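Local coordinates for D-xylonate dehydratase (Caulobacter crescentus, PDB 5OYN), which catalyses the dehydration of D-xylonate to 2-dehydro-3-deoxy-D-arabinonate in D-xylose degradation, using a [2Fe-2S] cluster and magnesium, and also dehydrates D-gluconate, at residues A235-Y240 against R331-G336. Residues are numbered along the deposited sequence; the frame is centred on the assembly and turned at random.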
ATOM      1  N   ALA A 235      21.677  -6.840 -12.963  1.00 44.75           N
ATOM      2  CA  ALA A 235      22.024  -7.993 -12.143  1.00 43.29           C
ATOM      3  C   ALA A 235      21.662  -7.862 -10.669  1.00 48.68           C
ATOM      4  O   ALA A 235      21.706  -8.884  -9.970  1.00 48.84           O
ATOM      5  CB  ALA A 235      23.521  -8.290 -12.235  1.00 37.68           C
ATOM      6  N   ILE A 236      21.349  -6.662 -10.177  1.00 42.33           N
ATOM      7  CA  ILE A 236      21.051  -6.501  -8.744  1.00 45.75           C
ATOM      8  C   ILE A 236      19.924  -7.449  -8.352  1.00 45.22           C
ATOM      9  O   ILE A 236      18.865  -7.458  -9.011  1.00 45.59           O
ATOM     10  CB  ILE A 236      20.668  -5.048  -8.412  1.00 49.03           C
ATOM     11  CG1 ILE A 236      21.580  -4.041  -9.117  1.00 47.24           C
ATOM     12  CG2 ILE A 236      20.743  -4.835  -6.909  1.00 48.49           C
ATOM     13  CD1 ILE A 236      21.025  -2.629  -9.148  1.00 42.54           C
ATOM     14  N   PRO A 237      20.096  -8.289  -7.331  1.00 44.87           N
ATOM     15  CA  PRO A 237      18.979  -9.138  -6.890  1.00 47.81           C
ATOM     16  C   PRO A 237      17.838  -8.294  -6.327  1.00 44.99           C
ATOM     17  O   PRO A 237      18.059  -7.301  -5.627  1.00 44.89           O
ATOM     18  CB  PRO A 237      19.617 -10.032  -5.815  1.00 45.76           C
ATOM     19  CG  PRO A 237      21.088 -10.042  -6.173  1.00 39.60           C
ATOM     20  CD  PRO A 237      21.350  -8.634  -6.635  1.00 43.27           C
ATOM     21  N   ALA A 238      16.612  -8.709  -6.640  1.00 40.52           N
ATOM     22  CA  ALA A 238      15.421  -7.951  -6.257  1.00 45.24           C
ATOM     23  C   ALA A 238      15.361  -7.482  -4.795  1.00 42.76           C
ATOM     24  O   ALA A 238      14.930  -6.339  -4.571  1.00 41.55           O
ATOM     25  CB  ALA A 238      14.185  -8.788  -6.605  1.00 43.19           C
ATOM     26  N   PRO A 239      15.739  -8.257  -3.777  1.00 38.55           N
ATOM     27  CA  PRO A 239      15.609  -7.747  -2.404  1.00 41.96           C
ATOM     28  C   PRO A 239      16.764  -6.909  -1.877  1.00 46.05           C
ATOM     29  O   PRO A 239      16.659  -6.452  -0.735  1.00 51.11           O
ATOM     30  CB  PRO A 239      15.454  -9.026  -1.557  1.00 39.63           C
ATOM     31  CG  PRO A 239      15.445 -10.181  -2.531  1.00 45.43           C
ATOM     32  CD  PRO A 239      16.046  -9.696  -3.790  1.00 41.06           C
ATOM     33  N   TYR A 240      17.839  -6.675  -2.630  1.00 46.54           N
ATOM     34  CA  TYR A 240      18.885  -5.763  -2.160  1.00 46.36           C
ATOM     35  C   TYR A 240      18.382  -4.327  -2.171  1.00 43.07           C
ATOM     36  O   TYR A 240      17.567  -3.936  -3.011  1.00 43.60           O
ATOM     37  CB  TYR A 240      20.134  -5.826  -3.046  1.00 45.92           C
ATOM     38  CG  TYR A 240      21.035  -7.020  -2.879  1.00 43.59           C
ATOM     39  CD1 TYR A 240      20.553  -8.225  -2.393  1.00 43.57           C
ATOM     40  CD2 TYR A 240      22.373  -6.946  -3.247  1.00 46.24           C
ATOM     41  CE1 TYR A 240      21.372  -9.330  -2.274  1.00 42.34           C
ATOM     42  CE2 TYR A 240      23.208  -8.044  -3.144  1.00 46.07           C
ATOM     43  CZ  TYR A 240      22.703  -9.239  -2.649  1.00 48.36           C
ATOM     44  OH  TYR A 240      23.532 -10.342  -2.534  1.00 47.05           O
ATOM     45  N   ARG A 331      26.128 -14.056  -6.702  1.00 49.75           N
ATOM     46  CA  ARG A 331      27.568 -13.996  -6.942  1.00 52.54           C
ATOM     47  C   ARG A 331      27.880 -13.209  -8.216  1.00 48.95           C
ATOM     48  O   ARG A 331      28.850 -12.432  -8.261  1.00 41.80           O
ATOM     49  CB  ARG A 331      28.148 -15.405  -7.009  1.00 47.77           C
ATOM     50  CG  ARG A 331      28.242 -16.111  -5.659  1.00 51.40           C
ATOM     51  CD  ARG A 331      29.197 -15.410  -4.695  1.00 48.45           C
ATOM     52  NE  ARG A 331      30.590 -15.321  -5.148  1.00 53.50           N
ATOM     53  CZ  ARG A 331      31.516 -16.274  -4.987  1.00 55.14           C
ATOM     54  NH1 ARG A 331      31.211 -17.425  -4.406  1.00 53.99           N
ATOM     55  NH2 ARG A 331      32.759 -16.077  -5.412  1.00 52.44           N
ATOM     56  N   PHE A 332      27.043 -13.368  -9.247  1.00 42.07           N
ATOM     57  CA  PHE A 332      27.268 -12.647 -10.487  1.00 40.11           C
ATOM     58  C   PHE A 332      27.263 -11.143 -10.244  1.00 46.88           C
ATOM     59  O   PHE A 332      28.188 -10.429 -10.658  1.00 46.44           O
ATOM     60  CB  PHE A 332      26.216 -13.051 -11.522  1.00 43.23           C
ATOM     61  CG  PHE A 332      26.340 -12.302 -12.827  1.00 48.41           C
ATOM     62  CD1 PHE A 332      27.570 -12.210 -13.480  1.00 45.20           C
ATOM     63  CD2 PHE A 332      25.233 -11.679 -13.394  1.00 44.02           C
ATOM     64  CE1 PHE A 332      27.691 -11.520 -14.663  1.00 46.89           C
ATOM     65  CE2 PHE A 332      25.347 -10.984 -14.581  1.00 41.57           C
ATOM     66  CZ  PHE A 332      26.576 -10.901 -15.214  1.00 49.37           C
ATOM     67  N   HIS A 333      26.247 -10.645  -9.536  1.00 46.12           N
ATOM     68  CA  HIS A 333      26.135  -9.203  -9.347  1.00 44.27           C
ATOM     69  C   HIS A 333      27.229  -8.671  -8.420  1.00 44.37           C
ATOM     70  O   HIS A 333      27.733  -7.559  -8.617  1.00 50.72           O
ATOM     71  CB  HIS A 333      24.744  -8.839  -8.816  1.00 48.36           C
ATOM     72  CG  HIS A 333      24.665  -7.438  -8.298  1.00 49.37           C
ATOM     73  ND1 HIS A 333      24.829  -7.129  -6.965  1.00 44.35           N
ATOM     74  CD2 HIS A 333      24.522  -6.257  -8.945  1.00 45.48           C
ATOM     75  CE1 HIS A 333      24.763  -5.819  -6.808  1.00 45.11           C
ATOM     76  NE2 HIS A 333      24.577  -5.268  -7.994  1.00 49.15           N
ATOM     77  N   ARG A 334      27.604  -9.435  -7.400  1.00 46.15           N
ATOM     78  CA  ARG A 334      28.704  -9.016  -6.537  1.00 48.71           C
ATOM     79  C   ARG A 334      30.029  -8.977  -7.290  1.00 55.48           C
ATOM     80  O   ARG A 334      30.908  -8.174  -6.952  1.00 58.25           O
ATOM     81  CB  ARG A 334      28.806  -9.962  -5.346  1.00 50.50           C
ATOM     82  CG  ARG A 334      29.576  -9.438  -4.161  1.00 54.22           C
ATOM     83  CD  ARG A 334      28.835  -9.809  -2.858  1.00 58.75           C
ATOM     84  NE  ARG A 334      28.843 -11.246  -2.601  1.00 54.83           N
ATOM     85  CZ  ARG A 334      27.760 -11.951  -2.293  1.00 51.83           C
ATOM     86  NH1 ARG A 334      26.586 -11.344  -2.206  1.00 48.35           N
ATOM     87  NH2 ARG A 334      27.851 -13.263  -2.085  1.00 51.39           N
ATOM     88  N   ALA A 335      30.197  -9.845  -8.298  1.00 54.70           N
ATOM     89  CA  ALA A 335      31.374  -9.820  -9.165  1.00 53.30           C
ATOM     90  C   ALA A 335      31.386  -8.641 -10.132  1.00 51.96           C
ATOM     91  O   ALA A 335      32.436  -8.358 -10.720  1.00 49.87           O
ATOM     92  CB  ALA A 335      31.466 -11.120  -9.956  1.00 49.26           C
ATOM     93  N   GLY A 336      30.257  -7.958 -10.320  1.00 48.30           N
ATOM     94  CA  GLY A 336      30.214  -6.776 -11.156  1.00 40.82           C
ATOM     95  C   GLY A 336      29.151  -6.863 -12.224  1.00 42.76           C
ATOM     96  O   GLY A 336      28.975  -5.933 -13.018  1.00 47.03           O
TER
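The phenol oxygen of Y240 reaches across to R334, its OH lying 3.2 Å from NH1 at the edge of the guanidinium; ring and guanidinium are nearly coplanar, 8° apart. That same OH is hydrogen-bonded to E330, just before 331-336 on the same helix, so the tyrosine meets both a carboxylate and an arginine. R334 gets there by bending at its second and third torsions, and it also makes a cation-pi contact with W167 of a neighbouring subunit. One residue earlier on the helix, H333 fills the middle of the contact. Its imidazole is turned onto the loop by a chi1 of 166°, which sets CG opposite the backbone N, and one face lies under CA of I236 in a CH-pi contact, 3.7 Å from CA to the ring centroid. CG1 of I236 comes to 3.4 Å from NE2 of H333, while CD of P237 lies over the centre of the Y240 ring and also 3.8 Å from ND1 of H333. A type I turn from P237 to Y240 leads the loop into helix 241-259, and helix 329-335 ends in a Schellman motif at G336, all within the N-terminal IlvD/Edd family region. At the edge of the imidazole, in its plane, CB of A235 packs on CB of H333 and, at 4.0 Å, on CD2 of F332.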